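Local coordinates for protein 2-dehydropantoate 2-reductase (Porphyromonas gingivalis, PDB 2QYT) that probably catalyses the NADPH-dependent reduction of ketopantoate to pantoate, the second step from 3-methyl-2-oxobutanoate toward pantothenate, at residues A[111-124]-A[129-141]. Numbering follows the deposited sequence.
Sequences TKILPLLNGADIAE and YLPDTVVWKGCVY
Lys-112 lays its aliphatic chain across one face of the Trp-136 indole. Its CB sits 3.9 Å from the centroid of the six-membered ring and almost on the ring normal, a CH-pi contact; chi1 (-54°) brings CG to 3.5 Å from Trp-136 CZ2, and the bend at chi2 keeps CD near the indole. A second bend, at chi4, turns NZ away to a salt bridge with Asp-173 of helix 172-183, which also packs against Trp-136. Next along, Ile-113 is gripped through its backbone: its N donates to Val-134 O (2.8 Å), and its O accepts from Trp-136 N (2.8 Å). This single parallel bridge lies at strand 111-115, an outermost strand of the parallel Rossmann-type sheet, just where the chain returns to enter strand 137-148 of the mixed sheet. With CG1 anti to the carbonyl carbon (chi1 -56°), Ile-113 CD1 touches Val-134 CG1 and Leu-130 CD1, each at 3.7 Å, from directions roughly at right angles. Farther on the backbones stay close, but water replaces direct bonds: one accepts from Gly-138 N and donates weakly to Pro-115 O, another joins Leu-116 O to Val-140 N. Leu-114 CD2 and Leu-116 CD2 both close on bare Gly-138. On helix 122-126, Ala-123 CB rests against Lys-137 CG (3.6 Å), and the extended lysine carries NZ to Glu-124 OE1 (2.9 Å), a salt bridge; the same NZ also pairs with Asp-195.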
ATOM      1  N   THR A 111     -14.343   6.075  11.974  1.00 19.96           N
ATOM      2  CA  THR A 111     -13.639   5.654  10.759  1.00 17.56           C
ATOM      3  C   THR A 111     -12.146   5.679  10.912  1.00 17.69           C
ATOM      4  O   THR A 111     -11.592   6.649  11.447  1.00 18.68           O
ATOM      5  CB  THR A 111     -14.026   6.477   9.525  1.00 16.09           C
ATOM      6  OG1 THR A 111     -15.434   6.500   9.424  1.00 17.45           O
ATOM      7  CG2 THR A 111     -13.433   5.853   8.226  1.00 13.67           C
ATOM      8  N   LYS A 112     -11.509   4.607  10.442  1.00 17.49           N
ATOM      9  CA  LYS A 112     -10.041   4.497  10.346  1.00 17.90           C
ATOM     10  C   LYS A 112      -9.675   4.253   8.881  1.00 18.80           C
ATOM     11  O   LYS A 112     -10.323   3.471   8.199  1.00 19.74           O
ATOM     12  CB  LYS A 112      -9.481   3.369  11.212  1.00 17.48           C
ATOM     13  CG  LYS A 112      -9.891   3.421  12.707  1.00 16.94           C
ATOM     14  CD  LYS A 112      -9.302   4.672  13.366  1.00 16.08           C
ATOM     15  CE  LYS A 112      -9.605   4.753  14.835  1.00 15.29           C
ATOM     16  NZ  LYS A 112     -11.018   4.898  15.091  1.00 17.03           N
ATOM     17  N   ILE A 113      -8.667   4.971   8.411  1.00 18.88           N
ATOM     18  CA  ILE A 113      -8.261   4.934   7.047  1.00 19.98           C
ATOM     19  C   ILE A 113      -6.892   4.300   7.013  1.00 20.71           C
ATOM     20  O   ILE A 113      -6.005   4.677   7.809  1.00 21.54           O
ATOM     21  CB  ILE A 113      -8.206   6.352   6.427  1.00 19.78           C
ATOM     22  CG1 ILE A 113      -9.561   7.063   6.588  1.00 20.51           C
ATOM     23  CG2 ILE A 113      -7.839   6.280   4.974  1.00 21.00           C
ATOM     24  CD1 ILE A 113      -9.490   8.519   6.301  1.00 22.70           C
ATOM     25  N   LEU A 114      -6.751   3.327   6.101  1.00 20.49           N
ATOM     26  CA  LEU A 114      -5.515   2.603   5.819  1.00 21.24           C
ATOM     27  C   LEU A 114      -5.038   2.854   4.380  1.00 20.63           C
ATOM     28  O   LEU A 114      -5.553   2.244   3.455  1.00 18.87           O
ATOM     29  CB  LEU A 114      -5.758   1.093   5.947  1.00 22.27           C
ATOM     30  CG  LEU A 114      -5.135   0.337   7.117  1.00 23.45           C
ATOM     31  CD1 LEU A 114      -5.334  -1.176   7.033  1.00 17.55           C
ATOM     32  CD2 LEU A 114      -3.661   0.701   7.113  1.00 24.72           C
ATOM     33  N   PRO A 115      -4.022   3.711   4.201  1.00 21.12           N
ATOM     34  CA  PRO A 115      -3.440   3.802   2.877  1.00 22.69           C
ATOM     35  C   PRO A 115      -2.523   2.595   2.655  1.00 23.53           C
ATOM     36  O   PRO A 115      -1.632   2.313   3.482  1.00 25.84           O
ATOM     37  CB  PRO A 115      -2.614   5.119   2.929  1.00 21.87           C
ATOM     38  CG  PRO A 115      -2.833   5.708   4.307  1.00 21.85           C
ATOM     39  CD  PRO A 115      -3.319   4.586   5.166  1.00 21.21           C
ATOM     40  N   LEU A 116      -2.741   1.865   1.574  1.00 24.44           N
ATOM     41  CA  LEU A 116      -1.902   0.708   1.293  1.00 25.05           C
ATOM     42  C   LEU A 116      -0.879   0.954   0.162  1.00 26.21           C
ATOM     43  O   LEU A 116      -0.161   0.040  -0.257  1.00 28.70           O
ATOM     44  CB  LEU A 116      -2.770  -0.546   1.068  1.00 24.63           C
ATOM     45  CG  LEU A 116      -3.757  -0.863   2.224  1.00 25.15           C
ATOM     46  CD1 LEU A 116      -4.751  -1.932   1.815  1.00 23.28           C
ATOM     47  CD2 LEU A 116      -3.006  -1.219   3.566  1.00 21.33           C
ATOM     48  N   LEU A 117      -0.783   2.203  -0.269  1.00 26.36           N
ATOM     49  CA  LEU A 117       0.047   2.666  -1.391  1.00 26.86           C
ATOM     50  C   LEU A 117       1.534   2.717  -1.015  1.00 25.95           C
ATOM     51  O   LEU A 117       1.886   2.870   0.156  1.00 24.18           O
ATOM     52  CB  LEU A 117      -0.365   4.110  -1.804  1.00 27.43           C
ATOM     53  CG  LEU A 117      -1.840   4.578  -1.901  1.00 29.37           C
ATOM     54  CD1 LEU A 117      -2.494   4.423  -0.545  1.00 28.62           C
ATOM     55  CD2 LEU A 117      -1.985   6.043  -2.398  1.00 27.21           C
ATOM     56  N   ASN A 118       2.397   2.635  -2.032  1.00 26.11           N
ATOM     57  CA  ASN A 118       3.830   2.791  -1.831  1.00 25.11           C
ATOM     58  C   ASN A 118       4.157   4.242  -1.576  1.00 24.41           C
ATOM     59  O   ASN A 118       3.407   5.136  -1.966  1.00 24.95           O
ATOM     60  CB  ASN A 118       4.583   2.247  -3.026  1.00 26.18           C
ATOM     61  CG  ASN A 118       4.688   0.726  -3.000  1.00 27.87           C
ATOM     62  OD1 ASN A 118       5.009   0.118  -1.955  1.00 30.86           O
ATOM     63  ND2 ASN A 118       4.442   0.101  -4.142  1.00 28.48           N
ATOM     64  N   GLY A 119       5.250   4.492  -0.877  1.00 23.76           N
ATOM     65  CA  GLY A 119       5.645   5.866  -0.555  1.00 22.49           C
ATOM     66  C   GLY A 119       6.139   5.874   0.867  1.00 22.18           C
ATOM     67  O   GLY A 119       5.779   4.978   1.645  1.00 22.13           O
ATOM     68  N   ALA A 120       6.961   6.860   1.200  1.00 21.56           N
ATOM     69  CA  ALA A 120       7.601   6.948   2.505  1.00 21.40           C
ATOM     70  C   ALA A 120       6.662   7.483   3.587  1.00 21.41           C
ATOM     71  O   ALA A 120       6.769   7.115   4.752  1.00 21.16           O
ATOM     72  CB  ALA A 120       8.835   7.822   2.420  1.00 20.86           C
ATOM     73  N   ASP A 121       5.712   8.311   3.181  1.00 21.10           N
ATOM     74  CA  ASP A 121       5.028   9.180   4.117  1.00 21.50           C
ATOM     75  C   ASP A 121       3.565   9.438   3.764  1.00 20.39           C
ATOM     76  O   ASP A 121       3.076  10.533   4.016  1.00 21.17           O
ATOM     77  CB  ASP A 121       5.780  10.519   4.161  1.00 21.81           C
ATOM     78  CG  ASP A 121       5.703  11.260   2.844  1.00 22.37           C
ATOM     79  OD1 ASP A 121       5.277  10.660   1.833  1.00 23.74           O
ATOM     80  OD2 ASP A 121       6.060  12.448   2.815  1.00 27.04           O
ATOM     81  N   ILE A 122       2.898   8.448   3.178  1.00 19.47           N
ATOM     82  CA  ILE A 122       1.526   8.581   2.729  1.00 19.43           C
ATOM     83  C   ILE A 122       0.599   8.904   3.913  1.00 18.27           C
ATOM     84  O   ILE A 122      -0.248   9.791   3.795  1.00 15.82           O
ATOM     85  CB  ILE A 122       0.976   7.316   2.014  1.00 19.83           C
ATOM     86  CG1 ILE A 122       1.849   6.895   0.827  1.00 23.19           C
ATOM     87  CG2 ILE A 122      -0.490   7.573   1.575  1.00 19.65           C
ATOM     88  CD1 ILE A 122       1.925   7.928  -0.322  1.00 26.00           C
ATOM     89  N   ALA A 123       0.793   8.197   5.036  1.00 16.77           N
ATOM     90  CA  ALA A 123      -0.015   8.413   6.242  1.00 17.33           C
ATOM     91  C   ALA A 123       0.180   9.827   6.820  1.00 16.84           C
ATOM     92  O   ALA A 123      -0.762  10.468   7.233  1.00 16.74           O
ATOM     93  CB  ALA A 123       0.324   7.358   7.292  1.00 16.44           C
ATOM     94  N   GLU A 124       1.416  10.299   6.857  1.00 16.38           N
ATOM     95  CA  GLU A 124       1.680  11.645   7.300  1.00 18.48           C
ATOM     96  C   GLU A 124       0.938  12.677   6.446  1.00 18.25           C
ATOM     97  O   GLU A 124       0.349  13.628   6.979  1.00 17.84           O
ATOM     98  CB  GLU A 124       3.179  11.938   7.285  1.00 18.02           C
ATOM     99  CG  GLU A 124       3.950  11.317   8.452  1.00 23.67           C
ATOM    100  CD  GLU A 124       4.183   9.813   8.289  1.00 28.67           C
ATOM    101  OE1 GLU A 124       4.441   9.165   9.322  1.00 35.21           O
ATOM    102  OE2 GLU A 124       4.112   9.279   7.149  1.00 28.89           O
ATOM    103  N   TYR A 129      -5.076  16.841   6.974  1.00 19.30           N
ATOM    104  CA  TYR A 129      -6.399  17.420   7.210  1.00 20.74           C
ATOM    105  C   TYR A 129      -7.327  16.575   8.057  1.00 20.72           C
ATOM    106  O   TYR A 129      -8.447  17.016   8.355  1.00 19.92           O
ATOM    107  CB  TYR A 129      -7.101  17.757   5.898  1.00 21.96           C
ATOM    108  CG  TYR A 129      -6.307  18.595   4.924  1.00 23.32           C
ATOM    109  CD1 TYR A 129      -6.155  19.971   5.102  1.00 22.59           C
ATOM    110  CD2 TYR A 129      -5.738  18.004   3.800  1.00 24.12           C
ATOM    111  CE1 TYR A 129      -5.462  20.731   4.189  1.00 23.23           C
ATOM    112  CE2 TYR A 129      -5.039  18.751   2.891  1.00 23.47           C
ATOM    113  CZ  TYR A 129      -4.904  20.097   3.073  1.00 24.18           C
ATOM    114  OH  TYR A 129      -4.169  20.802   2.125  1.00 26.75           O
ATOM    115  N   LEU A 130      -6.852  15.380   8.451  1.00 20.65           N
ATOM    116  CA  LEU A 130      -7.637  14.432   9.254  1.00 20.67           C
ATOM    117  C   LEU A 130      -6.979  14.229  10.616  1.00 21.49           C
ATOM    118  O   LEU A 130      -5.774  14.328  10.697  1.00 22.62           O
ATOM    119  CB  LEU A 130      -7.747  13.084   8.524  1.00 19.15           C
ATOM    120  CG  LEU A 130      -8.472  13.233   7.181  1.00 18.99           C
ATOM    121  CD1 LEU A 130      -8.260  12.057   6.243  1.00 16.09           C
ATOM    122  CD2 LEU A 130     -10.016  13.605   7.430  1.00 13.33           C
ATOM    123  N   PRO A 131      -7.762  13.918  11.685  1.00 22.11           N
ATOM    124  CA  PRO A 131      -7.154  13.564  13.017  1.00 22.46           C
ATOM    125  C   PRO A 131      -6.126  12.453  12.933  1.00 22.98           C
ATOM    126  O   PRO A 131      -6.267  11.537  12.075  1.00 22.28           O
ATOM    127  CB  PRO A 131      -8.363  13.100  13.828  1.00 22.69           C
ATOM    128  CG  PRO A 131      -9.545  13.912  13.217  1.00 21.83           C
ATOM    129  CD  PRO A 131      -9.239  13.864  11.718  1.00 21.38           C
ATOM    130  N   ASP A 132      -5.067  12.500  13.774  1.00 24.90           N
ATOM    131  CA  ASP A 132      -3.967  11.452  13.686  1.00 25.05           C
ATOM    132  C   ASP A 132      -4.512  10.106  13.957  1.00 24.04           C
ATOM    133  O   ASP A 132      -3.931   9.082  13.590  1.00 24.87           O
ATOM    134  CB  ASP A 132      -2.914  11.543  14.808  1.00 26.84           C
ATOM    135  CG  ASP A 132      -2.347  12.890  14.975  1.00 30.36           C
ATOM    136  OD1 ASP A 132      -3.143  13.839  15.287  1.00 30.75           O
ATOM    137  OD2 ASP A 132      -1.097  12.949  14.820  1.00 32.82           O
ATOM    138  N   THR A 133      -5.592  10.130  14.714  1.00 22.45           N
ATOM    139  CA  THR A 133      -6.206   8.972  15.263  1.00 21.27           C
ATOM    140  C   THR A 133      -6.971   8.250  14.137  1.00 20.24           C
ATOM    141  O   THR A 133      -7.151   7.043  14.197  1.00 20.73           O
ATOM    142  CB  THR A 133      -7.075   9.480  16.439  1.00 21.70           C
ATOM    143  OG1 THR A 133      -6.660   8.857  17.668  1.00 24.01           O
ATOM    144  CG2 THR A 133      -8.589   9.435  16.160  1.00 19.80           C
ATOM    145  N   VAL A 134      -7.377   9.001  13.107  1.00 18.49           N
ATOM    146  CA  VAL A 134      -8.184   8.478  11.976  1.00 17.71           C
ATOM    147  C   VAL A 134      -7.310   7.718  10.943  1.00 16.20           C
ATOM    148  O   VAL A 134      -7.734   6.752  10.342  1.00 16.12           O
ATOM    149  CB  VAL A 134      -9.000   9.628  11.267  1.00 17.31           C
ATOM    150  CG1 VAL A 134      -9.626   9.158   9.962  1.00 17.47           C
ATOM    151  CG2 VAL A 134     -10.094  10.195  12.187  1.00 16.83           C
ATOM    152  N   VAL A 135      -6.079   8.149  10.754  1.00 15.96           N
ATOM    153  CA  VAL A 135      -5.271   7.593   9.670  1.00 15.71           C
ATOM    154  C   VAL A 135      -4.248   6.627  10.269  1.00 14.70           C
ATOM    155  O   VAL A 135      -3.450   7.024  11.084  1.00 14.58           O
ATOM    156  CB  VAL A 135      -4.603   8.725   8.809  1.00 16.67           C
ATOM    157  CG1 VAL A 135      -3.653   8.138   7.741  1.00 15.77           C
ATOM    158  CG2 VAL A 135      -5.674   9.662   8.195  1.00 15.56           C
ATOM    159  N   TRP A 136      -4.323   5.352   9.894  1.00 14.59           N
ATOM    160  CA  TRP A 136      -3.305   4.383  10.265  1.00 15.22           C
ATOM    161  C   TRP A 136      -2.293   4.226   9.119  1.00 15.37           C
ATOM    162  O   TRP A 136      -2.453   4.825   8.089  1.00 15.94           O
ATOM    163  CB  TRP A 136      -3.959   3.044  10.586  1.00 15.26           C
ATOM    164  CG  TRP A 136      -4.827   3.026  11.853  1.00 16.84           C
ATOM    165  CD1 TRP A 136      -4.850   3.953  12.888  1.00 16.04           C
ATOM    166  CD2 TRP A 136      -5.723   1.986  12.233  1.00 14.65           C
ATOM    167  NE1 TRP A 136      -5.712   3.535  13.863  1.00 14.78           N
ATOM    168  CE2 TRP A 136      -6.278   2.346  13.477  1.00 16.10           C
ATOM    169  CE3 TRP A 136      -6.135   0.787  11.617  1.00 15.08           C
ATOM    170  CZ2 TRP A 136      -7.237   1.547  14.132  1.00 16.06           C
ATOM    171  CZ3 TRP A 136      -7.086  -0.003  12.267  1.00 15.67           C
ATOM    172  CH2 TRP A 136      -7.627   0.388  13.507  1.00 15.40           C
ATOM    173  N   LYS A 137      -1.233   3.457   9.334  1.00 15.67           N
ATOM    174  CA  LYS A 137      -0.203   3.218   8.333  1.00 15.95           C
ATOM    175  C   LYS A 137      -0.330   1.779   7.890  1.00 15.99           C
ATOM    176  O   LYS A 137      -0.685   0.914   8.686  1.00 15.43           O
ATOM    177  CB  LYS A 137       1.178   3.410   8.948  1.00 16.58           C
ATOM    178  CG  LYS A 137       1.339   4.781   9.525  1.00 18.92           C
ATOM    179  CD  LYS A 137       2.761   5.124   9.837  1.00 24.08           C
ATOM    180  CE  LYS A 137       2.748   6.470  10.541  1.00 27.99           C
ATOM    181  NZ  LYS A 137       4.082   6.846  11.068  1.00 32.64           N
ATOM    182  N   GLY A 138      -0.049   1.525   6.624  1.00 16.20           N
ATOM    183  CA  GLY A 138      -0.095   0.162   6.121  1.00 17.63           C
ATOM    184  C   GLY A 138       0.816  -0.025   4.932  1.00 17.87           C
ATOM    185  O   GLY A 138       1.225   0.950   4.302  1.00 16.71           O
ATOM    186  N   CYS A 139       1.195  -1.281   4.670  1.00 18.67           N
ATOM    187  CA  CYS A 139       1.839  -1.629   3.431  1.00 19.13           C
ATOM    188  C   CYS A 139       1.611  -3.100   3.098  1.00 20.26           C
ATOM    189  O   CYS A 139       1.446  -3.941   3.991  1.00 21.85           O
ATOM    190  CB  CYS A 139       3.334  -1.304   3.468  1.00 19.70           C
ATOM    191  SG  CYS A 139       4.293  -2.412   4.519  1.00 18.35           S
ATOM    192  N   VAL A 140       1.590  -3.413   1.803  1.00 20.23           N
ATOM    193  CA  VAL A 140       1.277  -4.772   1.323  1.00 17.91           C
ATOM    194  C   VAL A 140       2.431  -5.296   0.486  1.00 17.53           C
ATOM    195  O   VAL A 140       3.180  -4.516  -0.086  1.00 17.23           O
ATOM    196  CB  VAL A 140      -0.086  -4.818   0.569  1.00 18.32           C
ATOM    197  CG1 VAL A 140      -1.224  -4.390   1.487  1.00 17.51           C
ATOM    198  CG2 VAL A 140      -0.088  -3.949  -0.696  1.00 15.59           C
ATOM    199  N   TYR A 141       2.649  -6.611   0.501  1.00 17.51           N
ATOM    200  CA  TYR A 141       3.539  -7.270  -0.445  1.00 16.30           C
ATOM    201  C   TYR A 141       2.663  -8.238  -1.221  1.00 16.30           C
ATOM    202  O   TYR A 141       2.145  -9.211  -0.675  1.00 15.04           O
ATOM    203  CB  TYR A 141       4.654  -8.031   0.269  1.00 17.28           C
ATOM    204  CG  TYR A 141       5.681  -7.163   0.929  1.00 16.33           C
ATOM    205  CD1 TYR A 141       6.867  -6.877   0.298  1.00 17.53           C
ATOM    206  CD2 TYR A 141       5.443  -6.588   2.169  1.00 18.29           C
ATOM    207  CE1 TYR A 141       7.856  -6.073   0.914  1.00 20.21           C
ATOM    208  CE2 TYR A 141       6.406  -5.769   2.782  1.00 18.72           C
ATOM    209  CZ  TYR A 141       7.601  -5.513   2.154  1.00 18.88           C
ATOM    210  OH  TYR A 141       8.544  -4.693   2.752  1.00 17.84           O
TER
HETATM  211  O   HOH W   1       0.497   4.177   5.229  1.00  6.87           O
HETATM  212  O   HOH W   2       2.479  -0.962   0.148  1.00  8.57           O